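Local coordinates for protein dimethylsulfoniopropionate lyase (Roseovarius nubinhibens, PDB 4B29) that probably cleaves dimethylsulfoniopropionate to dimethyl sulfide and acrylate at a zinc ion held within a cupin fold, at residues Y145-H150 with H166-P171; E33-W38 with A49-D54; P66-L71 with V96-S101. One frame throughout, in Å; residues are numbered along the deposited sequence. Where two conformers were deposited one is given.

In the fold
The three contacts follow one another along the chain in the order 2, 3, 1, each closing before the next opens. Contact 2 joins helix 24-41 to the loop before strand 56-57, and contact 3 joins helix 67-73 to the loop between helices 83-92 and 104-107; both lie away from the zinc site. Contact 1 lies on the five-stranded sheet, and its segment 145-150 brings H150 to the metal. The centre of contact 1 is about 27 Å from that of contact 2 and about 23 Å from that of contact 3. None touches another. Together they sample the helical N-terminal part packed on the cupin sheets and the metal-binding β-structure itself.

Contact 1: Y145-H150 with H166-P171; sequences YGWHEH and HLRNAP. With ZN (zinc ion), chain J; PO4 (phosphate ion), chain B.
W147 lays one face of its indole under the aliphatic part of R168: CD of R168 is 3.9 Å from the centroid of the six-membered ring of W147 and 17° off its normal, a CH-pi contact. The arginine chain bends at chi2 and chi3, which sets CD over the ring, with CG just past its rim beside CZ3, while the guanidinium plane stands steeply to it. The far end of the indole also meets the backbone, with CZ3 of W147 3.7 Å from N of R168, and its CH2 lies 3.6 Å from CB of H166. With CG of W147 anti to its own carbonyl carbon (chi1 -67°), the ring can span the 8.2 Å between the CA atoms of W147 and H166.

Three other side chains of 145-150 turn to the metal site. OH of Y145 donates to O1 of a phosphate ion at 2.6 Å, and NE2 of H148 bonds to its O3 at 2.7 Å, in the plane of the imidazole. The opposite nitrogen of H148, ND1, makes a nearly straight bond (173°) to O of G146 at 2.8 Å, so the ring is held at both nitrogens, between the G146 carbonyl and the phosphate, which fixes its rotation. NE2 of H150 binds zinc at 2.1 Å; E154, H189 and phosphate O4 are the other ligands.

In the antiparallel sheet, strand 189-192 runs between strands 144-149 and 163-167, and W147 and H166 both touch its A190. The indole thus bridges over this middle strand, while L167 rests on H189 and strand 180-183.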
# COMPACT_ATOMS: atom_id res chain seq x y z
N TYR A 145 1.05 13.57 3.08
CA TYR A 145 -0.24 13.01 2.64
C TYR A 145 -1.21 13.48 3.69
O TYR A 145 -1.18 12.99 4.84
CB TYR A 145 -0.12 11.48 2.60
CG TYR A 145 -1.31 10.72 2.07
CD1 TYR A 145 -2.37 11.37 1.43
CD2 TYR A 145 -1.34 9.33 2.18
CE1 TYR A 145 -3.46 10.63 0.93
CE2 TYR A 145 -2.42 8.58 1.66
CZ TYR A 145 -3.47 9.25 1.05
OH TYR A 145 -4.53 8.51 0.55
N GLY A 146 -2.05 14.45 3.33
CA GLY A 146 -2.91 15.11 4.31
C GLY A 146 -4.07 14.25 4.78
O GLY A 146 -4.23 13.10 4.31
N TRP A 147 -4.86 14.77 5.70
CA TRP A 147 -5.96 14.04 6.32
C TRP A 147 -6.92 13.48 5.24
O TRP A 147 -7.42 14.22 4.38
CB TRP A 147 -6.77 14.94 7.26
CG TRP A 147 -5.99 15.39 8.47
CD1 TRP A 147 -5.55 16.67 8.72
CD2 TRP A 147 -5.59 14.59 9.59
NE1 TRP A 147 -4.87 16.70 9.94
CE2 TRP A 147 -4.89 15.45 10.50
CE3 TRP A 147 -5.78 13.25 9.95
CZ2 TRP A 147 -4.37 14.99 11.72
CZ3 TRP A 147 -5.24 12.79 11.16
CH2 TRP A 147 -4.54 13.67 12.04
N HIS A 148 -7.15 12.17 5.31
CA HIS A 148 -8.05 11.51 4.35
C HIS A 148 -8.78 10.41 5.09
O HIS A 148 -8.39 10.03 6.19
CB HIS A 148 -7.28 10.96 3.15
CG HIS A 148 -6.19 10.02 3.51
ND1 HIS A 148 -4.98 10.45 4.03
CD2 HIS A 148 -6.09 8.66 3.42
CE1 HIS A 148 -4.20 9.41 4.25
NE2 HIS A 148 -4.85 8.32 3.88
N GLU A 149 -9.86 9.89 4.49
CA GLU A 149 -10.72 9.02 5.26
C GLU A 149 -11.55 8.16 4.32
O GLU A 149 -11.63 8.43 3.11
CB GLU A 149 -11.66 9.84 6.15
CG GLU A 149 -12.59 10.74 5.29
CD GLU A 149 -13.39 11.62 6.19
OE1 GLU A 149 -12.85 12.65 6.64
OE2 GLU A 149 -14.54 11.22 6.51
N HIS A 150 -12.15 7.12 4.88
CA HIS A 150 -13.01 6.22 4.10
C HIS A 150 -13.78 5.34 5.07
O HIS A 150 -13.31 5.03 6.19
CB HIS A 150 -12.18 5.33 3.15
CG HIS A 150 -10.89 4.86 3.76
ND1 HIS A 150 -10.83 3.88 4.72
CD2 HIS A 150 -9.63 5.31 3.59
CE1 HIS A 150 -9.57 3.70 5.09
NE2 HIS A 150 -8.83 4.56 4.41
N HIS A 166 -0.34 9.70 11.30
CA HIS A 166 -1.30 10.49 12.07
C HIS A 166 -2.67 9.84 12.01
O HIS A 166 -3.06 9.32 10.93
CB HIS A 166 -1.44 11.89 11.44
CG HIS A 166 -0.14 12.60 11.23
ND1 HIS A 166 0.55 13.19 12.28
CD2 HIS A 166 0.59 12.82 10.12
CE1 HIS A 166 1.67 13.74 11.81
NE2 HIS A 166 1.71 13.54 10.50
N LEU A 167 -3.39 9.88 13.12
CA LEU A 167 -4.77 9.34 13.14
C LEU A 167 -5.59 10.14 14.11
O LEU A 167 -5.17 10.36 15.24
CB LEU A 167 -4.72 7.85 13.60
CG LEU A 167 -6.04 7.11 13.83
CD1 LEU A 167 -6.88 7.05 12.51
CD2 LEU A 167 -5.79 5.70 14.41
N ARG A 168 -6.79 10.57 13.70
CA ARG A 168 -7.61 11.35 14.63
C ARG A 168 -7.88 10.54 15.89
O ARG A 168 -8.11 9.32 15.84
CB ARG A 168 -8.90 11.80 13.96
CG ARG A 168 -8.67 12.94 12.88
CD ARG A 168 -8.00 14.31 13.37
NE ARG A 168 -8.73 14.91 14.46
CZ ARG A 168 -9.80 15.72 14.35
NH1 ARG A 168 -10.28 16.06 13.16
NH2 ARG A 168 -10.41 16.20 15.45
N ASN A 169 -7.83 11.24 17.04
CA ASN A 169 -8.15 10.62 18.32
C ASN A 169 -7.14 9.52 18.70
O ASN A 169 -7.46 8.64 19.47
CB ASN A 169 -9.60 10.08 18.29
CG ASN A 169 -10.08 9.56 19.64
OD1 ASN A 169 -9.88 10.19 20.69
ND2 ASN A 169 -10.73 8.41 19.61
N ALA A 170 -5.92 9.59 18.17
CA ALA A 170 -4.90 8.59 18.51
C ALA A 170 -3.52 9.23 18.44
O ALA A 170 -3.34 10.31 17.85
CB ALA A 170 -5.00 7.37 17.52
N PRO A 171 -2.49 8.56 18.99
CA PRO A 171 -1.13 9.13 18.96
C PRO A 171 -0.52 9.15 17.57
O PRO A 171 -0.93 8.37 16.67
CB PRO A 171 -0.31 8.15 19.85
CG PRO A 171 -1.31 7.43 20.68
CD PRO A 171 -2.57 7.34 19.82
ZN ZN J . -6.80 4.94 4.60
P PO4 B . -4.93 5.27 2.35
O1 PO4 B . -4.71 6.02 1.07
O2 PO4 B . -4.64 3.78 2.07
O3 PO4 B . -4.04 5.76 3.49
O4 PO4 B . -6.34 5.38 2.84

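Contact 2: E33-W38 with A49-D54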
# COMPACT_ATOMS: atom_id res chain seq x y z
N GLU A 33 3.12 -14.39 -3.78
CA GLU A 33 3.68 -15.34 -2.84
C GLU A 33 4.36 -14.60 -1.67
O GLU A 33 4.23 -15.00 -0.53
CB GLU A 33 4.68 -16.27 -3.55
CG GLU A 33 4.02 -17.21 -4.56
CD GLU A 33 5.03 -17.84 -5.56
OE1 GLU A 33 6.24 -17.56 -5.49
OE2 GLU A 33 4.59 -18.60 -6.46
N ALA A 34 5.11 -13.56 -2.00
CA ALA A 34 5.83 -12.79 -0.99
C ALA A 34 4.83 -12.08 -0.08
O ALA A 34 5.04 -12.06 1.14
CB ALA A 34 6.76 -11.78 -1.64
N ALA A 35 3.72 -11.62 -0.66
CA ALA A 35 2.67 -10.96 0.16
C ALA A 35 1.99 -11.96 1.08
O ALA A 35 1.70 -11.66 2.24
CB ALA A 35 1.66 -10.25 -0.74
N ARG A 36 1.75 -13.18 0.60
CA ARG A 36 1.13 -14.20 1.41
C ARG A 36 2.05 -14.57 2.58
O ARG A 36 1.60 -14.75 3.74
CB ARG A 36 0.84 -15.44 0.55
CG ARG A 36 0.09 -16.52 1.35
CD ARG A 36 -0.31 -17.74 0.48
NE ARG A 36 -1.10 -18.65 1.33
CZ ARG A 36 -2.01 -19.53 0.90
NH1 ARG A 36 -2.29 -19.64 -0.41
NH2 ARG A 36 -2.68 -20.27 1.78
N ASP A 37 3.34 -14.69 2.29
CA ASP A 37 4.31 -15.06 3.33
C ASP A 37 4.35 -13.93 4.40
O ASP A 37 4.44 -14.23 5.60
CB ASP A 37 5.72 -15.16 2.73
CG ASP A 37 5.93 -16.44 1.88
OD1 ASP A 37 5.13 -17.40 1.98
OD2 ASP A 37 6.96 -16.45 1.16
N TRP A 38 4.30 -12.70 3.92
CA TRP A 38 4.30 -11.49 4.80
C TRP A 38 3.06 -11.54 5.70
O TRP A 38 3.15 -11.41 6.93
CB TRP A 38 4.31 -10.28 3.92
CG TRP A 38 4.28 -8.92 4.58
CD1 TRP A 38 3.23 -8.03 4.57
CD2 TRP A 38 5.39 -8.24 5.18
NE1 TRP A 38 3.63 -6.82 5.14
CE2 TRP A 38 4.95 -6.94 5.52
CE3 TRP A 38 6.73 -8.60 5.44
CZ2 TRP A 38 5.78 -6.00 6.13
CZ3 TRP A 38 7.57 -7.65 6.05
CH2 TRP A 38 7.07 -6.38 6.39
N ALA A 49 -7.58 -10.49 8.90
CA ALA A 49 -8.26 -11.23 7.79
C ALA A 49 -7.57 -12.54 7.52
O ALA A 49 -6.34 -12.62 7.57
CB ALA A 49 -8.26 -10.37 6.52
N THR A 50 -8.36 -13.58 7.19
CA THR A 50 -7.77 -14.82 6.72
C THR A 50 -7.31 -14.63 5.28
O THR A 50 -7.99 -13.98 4.47
CB THR A 50 -8.87 -15.92 6.78
OG1 THR A 50 -9.27 -16.02 8.15
CG2 THR A 50 -8.31 -17.27 6.36
N TRP A 51 -6.18 -15.23 4.91
CA TRP A 51 -5.73 -15.10 3.53
C TRP A 51 -6.68 -15.90 2.64
O TRP A 51 -6.91 -17.04 2.94
CB TRP A 51 -4.33 -15.69 3.39
CG TRP A 51 -3.72 -15.40 2.02
CD1 TRP A 51 -3.64 -16.26 0.96
CD2 TRP A 51 -3.15 -14.17 1.59
NE1 TRP A 51 -3.04 -15.65 -0.10
CE2 TRP A 51 -2.70 -14.37 0.25
CE3 TRP A 51 -2.93 -12.92 2.21
CZ2 TRP A 51 -2.08 -13.36 -0.49
CZ3 TRP A 51 -2.28 -11.92 1.46
CH2 TRP A 51 -1.87 -12.15 0.12
N PRO A 52 -7.19 -15.29 1.56
CA PRO A 52 -8.24 -15.95 0.75
C PRO A 52 -7.70 -17.19 0.01
O PRO A 52 -6.55 -17.20 -0.40
CB PRO A 52 -8.68 -14.86 -0.23
CG PRO A 52 -7.72 -13.70 -0.13
CD PRO A 52 -6.88 -13.91 1.14
N GLU A 53 -8.54 -18.21 -0.15
CA GLU A 53 -8.12 -19.39 -0.87
C GLU A 53 -8.55 -19.31 -2.35
O GLU A 53 -8.25 -20.22 -3.14
CB GLU A 53 -8.67 -20.66 -0.17
CG GLU A 53 -7.85 -21.08 1.07
CD GLU A 53 -6.33 -21.22 0.80
OE1 GLU A 53 -5.94 -21.96 -0.14
OE2 GLU A 53 -5.52 -20.59 1.53
N ASP A 54 -9.21 -18.21 -2.74
CA ASP A 54 -9.78 -18.14 -4.08
C ASP A 54 -9.16 -17.10 -5.01
O ASP A 54 -9.79 -16.69 -5.98
CB ASP A 54 -11.29 -17.94 -3.99
CG ASP A 54 -11.67 -16.60 -3.37
OD1 ASP A 54 -10.76 -15.83 -2.94
OD2 ASP A 54 -12.88 -16.31 -3.31
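R36 runs over one face of the W51 indole, and most of the contact is this overlap. CG of R36 lies 3.6 Å from the centroid of the five-membered ring of W51, 13° off the ring normal, which makes a CH-pi contact. Farther along, CD of R36 approaches NE1 of W51 to 3.5 Å, and NE of R36 reaches CD1 of W51 at the same 3.5 Å, where a face of the guanidinium meets the ring; the two planes are 35° apart. The arginine can follow the indole this far because its chain is extended from CG to NE.

At the end of the chain, NH2 of R36 forms a salt bridge with OE2 of E53 at 2.9 Å. The E53 side chain starts away from the helix and folds back at chi2 to reach it. On the six-membered side of the indole, CH2 of W51 lies 4.1 Å from CB of A35.

In the next shell, CD of P52 sits over the opposite face of W51, so the indole is held between proline and arginine. The ring of H39 also meets W51, and A35 packs on L201 of strand 198-205.

The hydrogen bond within the salt bridge is weak, bent to 124° at the proton, and both charged residues are exposed. The carbon-ring overlap, with W51 buried, therefore probably contributes more than the ion pair to joining helix 24-41 to this loop.

Contact 3: P66-L71 with V96-S101. With PO4 (phosphate ion), chain E.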
# COMPACT_ATOMS: atom_id res chain seq x y z
N PRO A 66 4.86 8.01 -13.14
CA PRO A 66 6.22 8.45 -12.86
C PRO A 66 6.83 7.86 -11.58
O PRO A 66 8.06 7.73 -11.45
CB PRO A 66 6.06 9.96 -12.71
CG PRO A 66 4.93 10.33 -13.56
CD PRO A 66 3.96 9.14 -13.41
N VAL A 67 5.96 7.45 -10.63
CA VAL A 67 6.46 6.86 -9.41
C VAL A 67 7.39 5.66 -9.62
O VAL A 67 8.26 5.40 -8.80
CB VAL A 67 5.27 6.46 -8.48
CG1 VAL A 67 4.46 5.35 -9.13
CG2 VAL A 67 5.79 6.06 -7.09
N ILE A 68 7.22 4.91 -10.71
CA ILE A 68 8.04 3.73 -10.91
C ILE A 68 9.56 3.99 -10.74
O ILE A 68 10.28 3.24 -10.09
CB ILE A 68 7.78 3.09 -12.29
CG1 ILE A 68 6.36 2.51 -12.34
CG2 ILE A 68 8.82 1.96 -12.57
CD1 ILE A 68 5.93 2.11 -13.75
N ASP A 69 10.04 5.06 -11.38
CA ASP A 69 11.47 5.30 -11.34
C ASP A 69 11.95 5.69 -9.94
O ASP A 69 13.05 5.31 -9.54
CB ASP A 69 11.83 6.36 -12.39
CG ASP A 69 11.73 5.81 -13.83
OD1 ASP A 69 11.74 4.55 -14.05
OD2 ASP A 69 11.64 6.66 -14.74
N HIS A 70 11.09 6.38 -9.19
CA HIS A 70 11.43 6.76 -7.79
C HIS A 70 11.47 5.55 -6.91
O HIS A 70 12.43 5.33 -6.17
CB HIS A 70 10.44 7.80 -7.29
CG HIS A 70 10.48 9.08 -8.08
ND1 HIS A 70 11.48 10.01 -7.93
CD2 HIS A 70 9.65 9.57 -9.03
CE1 HIS A 70 11.26 11.03 -8.75
NE2 HIS A 70 10.16 10.78 -9.43
N LEU A 71 10.44 4.70 -7.00
CA LEU A 71 10.45 3.48 -6.25
C LEU A 71 11.66 2.61 -6.56
O LEU A 71 12.25 2.01 -5.68
CB LEU A 71 9.13 2.70 -6.52
CG LEU A 71 9.12 1.19 -6.20
CD1 LEU A 71 9.30 0.92 -4.68
CD2 LEU A 71 7.78 0.53 -6.65
N VAL A 96 2.55 -3.52 -12.91
CA VAL A 96 1.28 -3.28 -12.20
C VAL A 96 0.52 -2.12 -12.75
O VAL A 96 1.06 -1.25 -13.47
CB VAL A 96 1.48 -3.09 -10.66
CG1 VAL A 96 2.12 -4.33 -10.03
CG2 VAL A 96 2.32 -1.84 -10.38
N GLU A 97 -0.77 -2.05 -12.40
CA GLU A 97 -1.61 -0.94 -12.77
C GLU A 97 -1.55 0.16 -11.69
O GLU A 97 -2.29 0.14 -10.69
CB GLU A 97 -3.08 -1.43 -12.98
CG GLU A 97 -3.98 -0.26 -13.31
CD GLU A 97 -5.44 -0.67 -13.29
OE1 GLU A 97 -5.84 -1.43 -14.19
OE2 GLU A 97 -6.16 -0.25 -12.37
N TRP A 98 -0.66 1.15 -11.90
CA TRP A 98 -0.51 2.25 -10.94
C TRP A 98 -1.66 3.21 -11.06
O TRP A 98 -2.15 3.51 -12.19
CB TRP A 98 0.83 3.01 -11.16
CG TRP A 98 1.98 2.21 -10.80
CD1 TRP A 98 2.78 1.47 -11.65
CD2 TRP A 98 2.52 2.04 -9.49
NE1 TRP A 98 3.76 0.83 -10.92
CE2 TRP A 98 3.62 1.19 -9.59
CE3 TRP A 98 2.12 2.52 -8.20
CZ2 TRP A 98 4.37 0.77 -8.47
CZ3 TRP A 98 2.89 2.14 -7.08
CH2 TRP A 98 3.99 1.28 -7.21
N ARG A 99 -2.05 3.72 -9.88
CA ARG A 99 -3.14 4.66 -9.68
C ARG A 99 -2.71 5.86 -8.82
O ARG A 99 -1.75 5.78 -8.02
CB ARG A 99 -4.33 3.94 -8.99
CG ARG A 99 -4.72 2.63 -9.69
CD ARG A 99 -5.82 1.86 -8.95
NE ARG A 99 -6.29 0.71 -9.73
CZ ARG A 99 -7.06 -0.27 -9.24
NH1 ARG A 99 -7.50 -0.21 -8.00
NH2 ARG A 99 -7.43 -1.29 -10.02
N HIS A 100 -3.44 6.97 -8.96
CA HIS A 100 -3.15 8.21 -8.23
C HIS A 100 -4.29 8.61 -7.30
O HIS A 100 -4.07 9.03 -6.16
CB HIS A 100 -3.01 9.37 -9.21
CG HIS A 100 -1.60 9.69 -9.57
ND1 HIS A 100 -1.27 10.28 -10.77
CD2 HIS A 100 -0.45 9.53 -8.89
CE1 HIS A 100 0.04 10.45 -10.81
NE2 HIS A 100 0.56 9.99 -9.69
N SER A 101 -5.51 8.67 -7.86
CA SER A 101 -6.69 8.93 -7.02
C SER A 101 -6.92 10.44 -6.88
O SER A 101 -8.03 10.88 -7.10
CB SER A 101 -6.67 8.28 -5.61
OG SER A 101 -6.97 6.89 -5.62
P PO4 E . 12.77 9.57 -4.54
O1 PO4 E . 13.32 9.26 -5.95
O2 PO4 E . 11.88 8.45 -4.02
O3 PO4 E . 13.92 9.56 -3.57
O4 PO4 E . 11.95 10.86 -4.51
O HOH W 1 3.35 8.73 -10.10
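The backbones of helical segment 66-71 and the irregular segment 96-101 come nearest at V67 and W98, whose CA atoms are 8.5 Å apart, so side chains fill the interval. W98 supplies the surface, and the helix meets it with V67, I68 and L71. CG1 of V67 stands over the six-membered ring, 4.0 Å from the W98 centroid and 19° off the normal. Lying between backbone N and C (chi1 66°), it faces the indole. V96 CG2 lies above the opposite face, so the indole is sandwiched by two valines.

I68 comes to the pyrrole end, its CG1 3.4 Å from NE1 of W98, and one helical turn on from V67, CD2 of L71 reaches CZ2 of W98 at 3.9 Å. The indole N-H of W98, beside the I68 carbons, is satisfied by the backbone O of A93. A water accepts from N of V67 at 3.0 Å; its link to H100 is tentative because that ring has two conformers. Turned from the indole, ND1 of H70 donates to O1 of a phosphate ion at 2.8 Å, which R114 and Y138 also bind.

V67 and L71 also pack on Y138 of strand 133-139, and W98 meets F118 of strand 115-122 edge-to-face. This is an apolar core in which a short helix and a loop close over the larger sheet of a cupin fold, away from the zinc site.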